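Hydrolase, haloacid dehalogenase-like family (Chlorobaculum tepidum, PDB 2HCF) is probably a magnesium-dependent hydrolase of the haloacid dehalogenase superfamily, with a metal ion bound where its relatives carry out catalysis. Local coordinates at residues A[6-11]-A[137-142]; A[10-13]-A[17-20]; A[113-118]-A[123-128]; A[181-186]-A[193-198]. All coordinates share one frame; numbering follows the deposited sequence.

Contact 1: A[6-11]-A[137-142]; sequences LVLFDI and FPFGAF. With MG (magnesium ion), chain B.
F137 meets F9 with the edge of its ring. Its CE1 comes 3.9 Å from F9 CD2, nearly in the F137 ring plane, and it also lies 4.2 Å from F9 CB. The two side chains cross at about a right angle. F137 CG is anti to its own carbonyl carbon (chi1 -61°), which sends the ring toward strand 5-9, on the face of the sheet covered by L128 of helix 121-129. P138 then turns the chain, and F139 works on the other face. Its CG sits between the backbone N and the carbonyl carbon (chi1 81°), and from there the ring extends past G114, which has no side chain to block the way. F139 CZ meets two leucine methyls that lie on the same side of it: L6 CD1 at 3.9 Å, at the ring edge and near its plane, and L8 CD2 at 4.0 Å, whose side chain runs roughly perpendicular to the phenylalanine. A160 of helix 152-164 touches both L6 and F139.

These contacts skip over a strand of the Rossmann-like HAD sheet. Strand 111-116 lies between 5-9 and 140-141, so the nearest CA atoms, those of L8 and G140, are 7.8 Å apart, and no hydrogen bond joins the two segments directly. G140 and A141 form the short edge strand alongside 111-116. Beyond F9, strand 5-9 gives way to D10, whose OD2 binds magnesium at 2.0 Å. D10 OD1 accepts a hydrogen bond from a metal-bound water and forms a salt bridge with R149.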
loop_
_atom_site.group_PDB
_atom_site.type_symbol
_atom_site.label_atom_id
_atom_site.label_comp_id
_atom_site.label_asym_id
_atom_site.label_seq_id
_atom_site.Cartn_x
_atom_site.Cartn_y
_atom_site.Cartn_z
ATOM N N LEU A 6 -11.331 9.663 7.825
ATOM C CA LEU A 6 -10.808 8.358 7.444
ATOM C C LEU A 6 -9.505 8.600 6.680
ATOM O O LEU A 6 -9.499 9.268 5.638
ATOM C CB LEU A 6 -11.818 7.597 6.561
ATOM C CG LEU A 6 -11.322 6.273 5.955
ATOM C CD1 LEU A 6 -10.898 5.332 7.042
ATOM C CD2 LEU A 6 -12.315 5.573 5.069
ATOM N N VAL A 7 -8.411 8.070 7.214
ATOM C CA VAL A 7 -7.117 8.259 6.615
ATOM C C VAL A 7 -6.480 6.907 6.228
ATOM O O VAL A 7 -6.154 6.086 7.091
ATOM C CB VAL A 7 -6.174 9.021 7.578
ATOM C CG1 VAL A 7 -4.909 9.422 6.846
ATOM C CG2 VAL A 7 -6.870 10.253 8.142
ATOM N N LEU A 8 -6.240 6.747 4.936
ATOM C CA LEU A 8 -5.772 5.491 4.361
ATOM C C LEU A 8 -4.369 5.680 3.777
ATOM O O LEU A 8 -4.133 6.550 2.946
ATOM C CB LEU A 8 -6.767 5.011 3.297
ATOM C CG LEU A 8 -8.207 4.759 3.755
ATOM C CD1 LEU A 8 -9.082 4.494 2.550
ATOM C CD2 LEU A 8 -8.296 3.613 4.744
ATOM N N PHE A 9 -3.447 4.841 4.221
ATOM C CA PHE A 9 -2.027 4.910 3.880
ATOM C C PHE A 9 -1.609 3.701 3.059
ATOM O O PHE A 9 -1.912 2.523 3.422
ATOM C CB PHE A 9 -1.175 4.847 5.149
ATOM C CG PHE A 9 -1.006 6.172 5.873
ATOM C CD1 PHE A 9 0.039 7.028 5.534
ATOM C CD2 PHE A 9 -1.822 6.515 6.956
ATOM C CE1 PHE A 9 0.223 8.224 6.214
ATOM C CE2 PHE A 9 -1.646 7.699 7.628
ATOM C CZ PHE A 9 -0.615 8.557 7.253
ATOM N N ASP A 10 -0.917 4.000 1.965
ATOM C CA ASP A 10 -0.033 3.062 1.258
ATOM C C ASP A 10 1.186 2.706 2.114
ATOM O O ASP A 10 1.521 3.458 2.995
ATOM C CB ASP A 10 0.413 3.756 -0.019
ATOM C CG ASP A 10 1.330 2.894 -0.863
ATOM O OD1 ASP A 10 0.846 1.824 -1.284
ATOM O OD2 ASP A 10 2.494 3.315 -1.117
ATOM N N ILE A 11 1.819 1.551 1.880
ATOM C CA ILE A 11 3.012 1.124 2.618
ATOM C C ILE A 11 4.326 1.507 1.879
ATOM O O ILE A 11 5.029 2.455 2.294
ATOM C CB ILE A 11 2.944 -0.383 2.926
ATOM C CG1 ILE A 11 1.641 -0.694 3.697
ATOM C CG2 ILE A 11 4.182 -0.840 3.695
ATOM C CD1 ILE A 11 1.494 -2.131 4.121
ATOM N N PHE A 137 -2.712 0.280 12.673
ATOM C CA PHE A 137 -3.661 0.061 11.579
ATOM C C PHE A 137 -4.655 -1.093 11.861
ATOM O O PHE A 137 -4.342 -2.266 11.647
ATOM C CB PHE A 137 -2.895 -0.210 10.304
ATOM C CG PHE A 137 -2.003 0.922 9.893
ATOM C CD1 PHE A 137 -2.534 2.042 9.268
ATOM C CD2 PHE A 137 -0.636 0.869 10.133
ATOM C CE1 PHE A 137 -1.717 3.089 8.885
ATOM C CE2 PHE A 137 0.196 1.907 9.760
ATOM C CZ PHE A 137 -0.348 3.026 9.115
ATOM N N PRO A 138 -5.867 -0.758 12.333
ATOM C CA PRO A 138 -6.833 -1.775 12.713
ATOM C C PRO A 138 -7.498 -2.521 11.549
ATOM O O PRO A 138 -8.119 -3.545 11.781
ATOM C CB PRO A 138 -7.862 -0.964 13.529
ATOM C CG PRO A 138 -7.832 0.370 12.911
ATOM C CD PRO A 138 -6.407 0.600 12.503
ATOM N N PHE A 139 -7.401 -2.008 10.313
ATOM C CA PHE A 139 -8.028 -2.656 9.171
ATOM C C PHE A 139 -7.386 -2.128 7.913
ATOM O O PHE A 139 -6.578 -1.193 7.981
ATOM C CB PHE A 139 -9.550 -2.358 9.126
ATOM C CG PHE A 139 -9.884 -1.025 8.529
ATOM C CD1 PHE A 139 -9.558 0.128 9.185
ATOM C CD2 PHE A 139 -10.467 -0.927 7.276
ATOM C CE1 PHE A 139 -9.820 1.362 8.632
ATOM C CE2 PHE A 139 -10.726 0.311 6.720
ATOM C CZ PHE A 139 -10.416 1.438 7.384
ATOM N N GLY A 140 -7.771 -2.654 6.745
ATOM C CA GLY A 140 -7.348 -2.043 5.491
ATOM C C GLY A 140 -7.980 -2.718 4.288
ATOM O O GLY A 140 -8.865 -3.567 4.460
ATOM N N ALA A 141 -7.620 -2.278 3.073
ATOM C CA ALA A 141 -7.859 -3.040 1.897
ATOM C C ALA A 141 -6.497 -3.388 1.290
ATOM O O ALA A 141 -5.559 -2.549 1.300
ATOM C CB ALA A 141 -8.718 -2.266 0.907
ATOM N N PHE A 142 -6.394 -4.624 0.780
ATOM C CA PHE A 142 -5.123 -5.255 0.394
ATOM C C PHE A 142 -5.195 -6.006 -0.938
ATOM O O PHE A 142 -6.273 -6.129 -1.570
ATOM C CB PHE A 142 -4.685 -6.231 1.484
ATOM C CG PHE A 142 -4.712 -5.666 2.879
ATOM C CD1 PHE A 142 -3.590 -5.060 3.410
ATOM C CD2 PHE A 142 -5.851 -5.785 3.681
ATOM C CE1 PHE A 142 -3.610 -4.538 4.732
ATOM C CE2 PHE A 142 -5.865 -5.272 5.015
ATOM C CZ PHE A 142 -4.749 -4.635 5.502
HETATM MG MG MG B . 3.672 2.954 -2.740
HETATM O O HOH W 1 3.281 0.868 -2.827
HETATM O O HOH W 2 5.342 2.695 -4.219
HETATM O O HOH W 3 1.985 3.068 -3.934
#

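Contact 2: A[10-13]-A[17-20]; sequences DIDG and KVES. With MG (magnesium ion), chain B.
D12 and V18 make the closest direct contact here: OD2 of the aspartate lies 3.7 Å from CG2 of the valine. The other direct touch is looser, with the extended K17 side chain passing G13 so that CE comes 4.3 Å from the glycine CA. G13 has a positive phi (77°) and turns the chain just after D12.

No hydrogen bond joins the segments directly, but one water does the job. It donates to D12 OD2 at 2.6 Å and accepts from V18 N at 3.1 Å, tying the carboxylate to V18, the last residue of strand 16-18. D12 OD2 also forms a salt bridge with K127, and OD1 takes a hydrogen bond from N119, so both carboxylate oxygens are held.

Metal coordination uses the backbone of D12, not its side chain. D12 O binds magnesium at 2.1 Å, trans to one water, while D10 OD2 stands trans to another; D178 and a third water complete six ligands. D12 CG is anti to the carbonyl carbon (chi1 -60°), which keeps the carboxylate clear of the metal.

The loop follows strand 5-9 and leads into strand 16-18, which pairs antiparallel with 92-94 and leans through V18 on helix 121-129. This is consistent with the squiggle and flap of HAD enzymes, with cap helices 21-34, 50-59 and 65-86 inserted between the two flap strands.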
loop_
_atom_site.group_PDB
_atom_site.type_symbol
_atom_site.label_atom_id
_atom_site.label_comp_id
_atom_site.label_asym_id
_atom_site.label_seq_id
_atom_site.Cartn_x
_atom_site.Cartn_y
_atom_site.Cartn_z
ATOM N N ASP A 10 -0.917 4.000 1.965
ATOM C CA ASP A 10 -0.033 3.062 1.258
ATOM C C ASP A 10 1.186 2.706 2.114
ATOM O O ASP A 10 1.521 3.458 2.995
ATOM C CB ASP A 10 0.413 3.756 -0.019
ATOM C CG ASP A 10 1.330 2.894 -0.863
ATOM O OD1 ASP A 10 0.846 1.824 -1.284
ATOM O OD2 ASP A 10 2.494 3.315 -1.117
ATOM N N ILE A 11 1.819 1.551 1.880
ATOM C CA ILE A 11 3.012 1.124 2.618
ATOM C C ILE A 11 4.326 1.507 1.879
ATOM O O ILE A 11 5.029 2.455 2.294
ATOM C CB ILE A 11 2.944 -0.383 2.926
ATOM C CG1 ILE A 11 1.641 -0.694 3.697
ATOM C CG2 ILE A 11 4.182 -0.840 3.695
ATOM C CD1 ILE A 11 1.494 -2.131 4.121
ATOM N N ASP A 12 4.635 0.825 0.769
ATOM C CA ASP A 12 5.957 0.933 0.137
ATOM C C ASP A 12 6.138 2.271 -0.549
ATOM O O ASP A 12 5.260 2.699 -1.331
ATOM C CB ASP A 12 6.204 -0.207 -0.849
ATOM C CG ASP A 12 6.140 -1.589 -0.156
ATOM O OD1 ASP A 12 5.023 -2.031 0.139
ATOM O OD2 ASP A 12 7.190 -2.189 0.114
ATOM N N GLY A 13 7.234 2.942 -0.195
ATOM C CA GLY A 13 7.543 4.295 -0.711
ATOM C C GLY A 13 6.751 5.440 -0.078
ATOM O O GLY A 13 6.874 6.583 -0.533
ATOM N N LYS A 17 10.426 1.526 3.112
ATOM C CA LYS A 17 11.008 0.823 1.972
ATOM C C LYS A 17 11.643 -0.455 2.426
ATOM O O LYS A 17 12.049 -0.584 3.589
ATOM C CB LYS A 17 12.067 1.661 1.274
ATOM C CG LYS A 17 11.448 2.849 0.556
ATOM C CD LYS A 17 12.469 3.679 -0.154
ATOM C CE LYS A 17 11.762 4.876 -0.807
ATOM N NZ LYS A 17 12.690 5.803 -1.506
ATOM N N VAL A 18 11.698 -1.405 1.488
ATOM C CA VAL A 18 12.278 -2.713 1.731
ATOM C C VAL A 18 13.470 -2.915 0.837
ATOM O O VAL A 18 13.496 -2.437 -0.286
ATOM C CB VAL A 18 11.286 -3.855 1.457
ATOM C CG1 VAL A 18 11.845 -5.195 2.042
ATOM C CG2 VAL A 18 9.939 -3.543 2.101
ATOM N N GLU A 19 14.416 -3.693 1.346
ATOM C CA GLU A 19 15.632 -4.040 0.639
ATOM C C GLU A 19 15.300 -4.917 -0.594
ATOM O O GLU A 19 14.216 -5.462 -0.678
ATOM C CB GLU A 19 16.553 -4.705 1.675
ATOM C CG GLU A 19 17.861 -5.107 1.234
ATOM C CD GLU A 19 18.718 -3.990 0.752
ATOM O OE1 GLU A 19 19.242 -3.217 1.584
ATOM O OE2 GLU A 19 18.913 -3.944 -0.468
ATOM N N SER A 20 16.214 -4.969 -1.576
ATOM C CA SER A 20 16.020 -5.698 -2.872
ATOM C C SER A 20 15.726 -7.210 -2.766
ATOM O O SER A 20 15.277 -7.835 -3.734
ATOM C CB SER A 20 17.263 -5.525 -3.761
ATOM O OG SER A 20 18.401 -6.120 -3.139
HETATM MG MG MG B . 3.672 2.954 -2.740
HETATM O O HOH W 1 3.281 0.868 -2.827
HETATM O O HOH W 4 9.518 -1.254 -0.681
HETATM O O HOH W 2 5.342 2.695 -4.219
HETATM O O HOH W 3 1.985 3.068 -3.934
#

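Contact 3: A[113-118]-A[123-128]; sequences LGLLTG and SGRHKL
L115 and L128 reach toward each other tip to tip, and this is the tight part of the contact. L128 CD1 sits 3.7 Å from L115 CD1 and 4.0 Å from L115 CD2, facing the forked end of the leucine. In L115, CG lies anti to the carbonyl carbon (chi1 -67°), which carries both methyls off the sheet toward the helix.

The same L115 CD1 also rests over one face of the R125 guanidinium, 4.0 Å above its plane and offset toward the rim. That group is pinned by polar partners: NE by E121, NH1 by D134 and by F137 O. They fix its rotation, so the leucine packs against a flat group that is already held. The extended arginine chain brings it there from a partly exposed position on the helix.

Toward the strand's end the packing thins out. T117 stays more than 5 Å from the helix segment, near G124, and its OG1 bonds to N119 instead.

Strand 111-116, helix 121-129 and strand 140-141 form a beta-alpha-beta unit of the Rossmann-like HAD core, and T117, just past the first strand, is where HAD relatives carry the motif II threonine or serine.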
loop_
_atom_site.group_PDB
_atom_site.type_symbol
_atom_site.label_atom_id
_atom_site.label_comp_id
_atom_site.label_asym_id
_atom_site.label_seq_id
_atom_site.Cartn_x
_atom_site.Cartn_y
_atom_site.Cartn_z
ATOM N N LEU A 113 -7.555 5.223 11.314
ATOM C CA LEU A 113 -6.445 4.902 10.392
ATOM C C LEU A 113 -6.670 3.542 9.745
ATOM O O LEU A 113 -7.098 2.603 10.417
ATOM C CB LEU A 113 -5.105 4.876 11.101
ATOM C CG LEU A 113 -4.405 6.195 11.431
ATOM C CD1 LEU A 113 -3.285 5.858 12.387
ATOM C CD2 LEU A 113 -3.857 6.848 10.204
ATOM N N GLY A 114 -6.403 3.455 8.441
ATOM C CA GLY A 114 -6.389 2.178 7.739
ATOM C C GLY A 114 -5.315 2.103 6.643
ATOM O O GLY A 114 -4.699 3.113 6.270
ATOM N N LEU A 115 -5.103 0.895 6.123
ATOM C CA LEU A 115 -4.141 0.661 5.082
ATOM C C LEU A 115 -4.893 0.506 3.797
ATOM O O LEU A 115 -5.963 -0.084 3.802
ATOM C CB LEU A 115 -3.402 -0.622 5.348
ATOM C CG LEU A 115 -2.518 -0.542 6.603
ATOM C CD1 LEU A 115 -2.113 -1.904 6.986
ATOM C CD2 LEU A 115 -1.265 0.316 6.329
ATOM N N LEU A 116 -4.333 1.018 2.710
ATOM C CA LEU A 116 -4.803 0.756 1.364
ATOM C C LEU A 116 -3.544 0.523 0.544
ATOM O O LEU A 116 -2.810 1.495 0.257
ATOM C CB LEU A 116 -5.587 1.945 0.794
ATOM C CG LEU A 116 -6.451 1.604 -0.415
ATOM C CD1 LEU A 116 -7.530 2.630 -0.622
ATOM C CD2 LEU A 116 -5.634 1.473 -1.695
ATOM N N THR A 117 -3.270 -0.758 0.237
ATOM C CA THR A 117 -1.960 -1.164 -0.235
ATOM C C THR A 117 -1.955 -2.247 -1.295
ATOM O O THR A 117 -2.897 -3.042 -1.383
ATOM C CB THR A 117 -1.113 -1.592 0.984
ATOM O OG1 THR A 117 0.136 -2.118 0.556
ATOM C CG2 THR A 117 -1.866 -2.575 1.841
ATOM N N GLY A 118 -0.888 -2.264 -2.105
ATOM C CA GLY A 118 -0.682 -3.309 -3.124
ATOM C C GLY A 118 -0.137 -4.595 -2.523
ATOM O O GLY A 118 -0.081 -5.629 -3.193
ATOM N N SER A 123 1.982 -10.180 4.156
ATOM C CA SER A 123 3.327 -9.676 3.878
ATOM C C SER A 123 3.445 -8.152 4.085
ATOM O O SER A 123 4.468 -7.660 4.597
ATOM C CB SER A 123 3.808 -10.119 2.520
ATOM O OG SER A 123 2.875 -9.805 1.501
ATOM N N GLY A 124 2.412 -7.411 3.717
ATOM C CA GLY A 124 2.363 -5.956 3.971
ATOM C C GLY A 124 2.446 -5.695 5.469
ATOM O O GLY A 124 3.227 -4.831 5.919
ATOM N N ARG A 125 1.686 -6.451 6.270
ATOM C CA ARG A 125 1.714 -6.239 7.729
ATOM C C ARG A 125 3.003 -6.739 8.363
ATOM O O ARG A 125 3.442 -6.201 9.401
ATOM C CB ARG A 125 0.485 -6.837 8.449
ATOM C CG ARG A 125 -0.861 -6.168 8.135
ATOM C CD ARG A 125 -1.959 -6.659 9.112
ATOM N NE ARG A 125 -3.213 -5.910 8.952
ATOM C CZ ARG A 125 -3.469 -4.756 9.570
ATOM N NH1 ARG A 125 -2.592 -4.231 10.408
ATOM N NH2 ARG A 125 -4.627 -4.147 9.399
ATOM N N HIS A 126 3.643 -7.742 7.766
ATOM C CA HIS A 126 4.964 -8.165 8.260
ATOM C C HIS A 126 5.998 -7.041 8.036
ATOM O O HIS A 126 6.815 -6.743 8.896
ATOM C CB HIS A 126 5.455 -9.438 7.582
ATOM C CG HIS A 126 6.681 -10.009 8.230
ATOM N ND1 HIS A 126 6.687 -10.459 9.535
ATOM C CD2 HIS A 126 7.938 -10.160 7.769
ATOM C CE1 HIS A 126 7.899 -10.885 9.830
ATOM N NE2 HIS A 126 8.679 -10.715 8.779
ATOM N N LYS A 127 5.937 -6.390 6.885
ATOM C CA LYS A 127 6.795 -5.228 6.686
ATOM C C LYS A 127 6.595 -4.138 7.797
ATOM O O LYS A 127 7.541 -3.466 8.204
ATOM C CB LYS A 127 6.481 -4.601 5.312
ATOM C CG LYS A 127 6.939 -5.395 4.101
ATOM C CD LYS A 127 6.490 -4.728 2.757
ATOM C CE LYS A 127 6.874 -5.551 1.560
ATOM N NZ LYS A 127 6.455 -4.831 0.265
ATOM N N LEU A 128 5.345 -3.900 8.198
ATOM C CA LEU A 128 5.002 -2.855 9.167
ATOM C C LEU A 128 5.402 -3.304 10.577
ATOM O O LEU A 128 5.834 -2.500 11.408
ATOM C CB LEU A 128 3.488 -2.562 9.132
ATOM C CG LEU A 128 2.856 -2.003 7.842
ATOM C CD1 LEU A 128 1.377 -2.044 8.084
ATOM C CD2 LEU A 128 3.309 -0.630 7.565
#

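Contact 4: A[181-186]-A[193-198]; sequences HDIRCA and SIAVAT
With chi1 at -66° and chi2 at 164°, I183 stretches CG1 and CD1 along the strand and brings CD1 to 3.9 Å from A195 CB. The same rotation sets its other branch, CG2, beside S193, 4.1 Å from OG. S193 holds its hydroxyl between the backbone N and the carbonyl carbon (chi1 57°), which places OG beside that methyl and within reach of a water. S193 CB itself points toward the helix and meets A186 CB at 3.8 Å. Three small side chains, A186, S193 and A195, thus let the helix come close: the short helix and strand segments run antiparallel, with their axes 8.1 Å apart, and the CA atoms of I183 and S193 are separated by 5.7 Å.

The one polar link goes through the water. It donates to I183 O at 2.8 Å and is hydrogen-bonded to S193 OG, also at 2.8 Å. S193 OG has a further partner in G212 N, so this buried hydroxyl joins the helix, by way of the water, to the segment leading into the next strand.

Strand 173-177, helix 180-187 and strand 192-196 make up a beta-alpha-beta unit of the HAD core. Within the parallel sheet, 192-196 lies between 173-177 and 213-215. The helix covers this stretch, with A186 reaching I175 on one neighbouring strand, while I183 also packs on P211 and on L206 of helix 203-207.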
loop_
_atom_site.group_PDB
_atom_site.type_symbol
_atom_site.label_atom_id
_atom_site.label_comp_id
_atom_site.label_asym_id
_atom_site.label_seq_id
_atom_site.Cartn_x
_atom_site.Cartn_y
_atom_site.Cartn_z
ATOM N N HIS A 181 -0.752 5.779 -9.028
ATOM C CA HIS A 181 -1.803 4.795 -8.753
ATOM C C HIS A 181 -2.551 5.136 -7.468
ATOM O O HIS A 181 -3.758 4.924 -7.362
ATOM C CB HIS A 181 -1.209 3.396 -8.701
ATOM C CG HIS A 181 -0.427 3.048 -9.925
ATOM N ND1 HIS A 181 -0.976 3.112 -11.193
ATOM C CD2 HIS A 181 0.866 2.701 -10.091
ATOM C CE1 HIS A 181 -0.059 2.769 -12.079
ATOM N NE2 HIS A 181 1.064 2.501 -11.435
ATOM N N ASP A 182 -1.819 5.648 -6.485
ATOM C CA ASP A 182 -2.407 6.161 -5.275
ATOM C C ASP A 182 -3.338 7.334 -5.586
ATOM O O ASP A 182 -4.495 7.362 -5.163
ATOM C CB ASP A 182 -1.307 6.569 -4.309
ATOM C CG ASP A 182 -0.383 5.413 -4.017
ATOM O OD1 ASP A 182 -0.772 4.573 -3.205
ATOM O OD2 ASP A 182 0.708 5.318 -4.616
ATOM N N ILE A 183 -2.838 8.272 -6.353
ATOM C CA ILE A 183 -3.611 9.447 -6.639
ATOM C C ILE A 183 -4.881 9.050 -7.393
ATOM O O ILE A 183 -5.974 9.602 -7.175
ATOM C CB ILE A 183 -2.785 10.463 -7.489
ATOM C CG1 ILE A 183 -1.601 10.994 -6.681
ATOM C CG2 ILE A 183 -3.658 11.636 -7.894
ATOM C CD1 ILE A 183 -0.532 11.667 -7.500
ATOM N N ARG A 184 -4.732 8.098 -8.303
ATOM C CA ARG A 184 -5.812 7.727 -9.216
ATOM C C ARG A 184 -6.882 6.962 -8.450
ATOM O O ARG A 184 -8.059 7.154 -8.643
ATOM C CB ARG A 184 -5.272 6.860 -10.352
ATOM C CG ARG A 184 -6.364 6.113 -11.132
ATOM C CD ARG A 184 -5.877 5.538 -12.448
ATOM N NE ARG A 184 -4.839 6.382 -13.022
ATOM C CZ ARG A 184 -3.554 6.047 -13.130
ATOM N NH1 ARG A 184 -3.100 4.836 -12.769
ATOM N NH2 ARG A 184 -2.720 6.937 -13.624
ATOM N N CYS A 185 -6.468 6.098 -7.538
ATOM C CA CYS A 185 -7.503 5.292 -6.839
ATOM C C CYS A 185 -8.380 6.166 -5.911
ATOM O O CYS A 185 -9.548 5.854 -5.684
ATOM C CB CYS A 185 -6.915 4.066 -6.163
ATOM S SG CYS A 185 -6.188 4.360 -4.609
ATOM N N ALA A 186 -7.839 7.291 -5.447
ATOM C CA ALA A 186 -8.593 8.237 -4.625
ATOM C C ALA A 186 -9.769 8.852 -5.374
ATOM O O ALA A 186 -10.793 9.188 -4.780
ATOM C CB ALA A 186 -7.684 9.324 -4.110
ATOM N N SER A 193 -6.654 13.267 -2.040
ATOM C CA SER A 193 -5.397 12.573 -2.234
ATOM C C SER A 193 -4.274 13.443 -1.721
ATOM O O SER A 193 -4.238 14.645 -1.988
ATOM C CB SER A 193 -5.169 12.182 -3.690
ATOM O OG SER A 193 -5.223 13.309 -4.518
ATOM N N ILE A 194 -3.391 12.838 -0.920
ATOM C CA ILE A 194 -2.141 13.475 -0.546
ATOM C C ILE A 194 -1.022 12.586 -1.089
ATOM O O ILE A 194 -0.902 11.432 -0.699
ATOM C CB ILE A 194 -1.984 13.638 0.989
ATOM C CG1 ILE A 194 -3.021 14.606 1.583
ATOM C CG2 ILE A 194 -0.565 14.096 1.353
ATOM C CD1 ILE A 194 -3.133 14.441 3.124
ATOM N N ALA A 195 -0.224 13.121 -1.997
ATOM C CA ALA A 195 0.886 12.386 -2.590
ATOM C C ALA A 195 2.146 12.838 -1.888
ATOM O O ALA A 195 2.264 14.027 -1.527
ATOM C CB ALA A 195 0.978 12.674 -4.043
ATOM N N VAL A 196 3.077 11.900 -1.696
ATOM C CA VAL A 196 4.365 12.179 -1.083
ATOM C C VAL A 196 5.461 11.627 -1.994
ATOM O O VAL A 196 5.389 10.483 -2.449
ATOM C CB VAL A 196 4.400 11.614 0.372
ATOM C CG1 VAL A 196 4.167 10.141 0.383
ATOM C CG2 VAL A 196 5.688 12.006 1.066
ATOM N N ALA A 197 6.455 12.463 -2.317
ATOM C CA ALA A 197 7.444 12.137 -3.358
ATOM C C ALA A 197 8.651 11.430 -2.758
ATOM O O ALA A 197 9.808 11.748 -3.070
ATOM C CB ALA A 197 7.851 13.403 -4.120
ATOM N N THR A 198 8.365 10.447 -1.905
ATOM C CA THR A 198 9.392 9.643 -1.236
ATOM C C THR A 198 9.576 8.259 -1.889
ATOM O O THR A 198 10.282 7.404 -1.370
ATOM C CB THR A 198 9.084 9.469 0.264
ATOM O OG1 THR A 198 7.713 9.128 0.453
ATOM C CG2 THR A 198 9.368 10.739 1.001
HETATM O O HOH W 5 -6.842 12.186 -6.536
#

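Contacts 1, 3 and 4 all build on the same parallel sheet, and contact 2 leaves from the end of its central strand. Contact 3 is nested inside the chain loop closed by contact 1; A141 N probably hydrogen-bonds to L115 O, 2.8 Å away, joining the two. Contact 2 shares D10 and the magnesium with contact 1. It reaches contact 4 through G13 O and T198 OG1, 2.9 Å apart, and contact 3 through the salt bridge of D12 OD2 with K127 NZ, 2.7 Å long, with V18 CG2 packed on K127 CE beside it. D182 OD1 of contact 4 lies 3.5 Å from D10 CB. The apolar layers stand back from the metal site: the side chains of L115 and A195 are about 11 and 10 Å from magnesium.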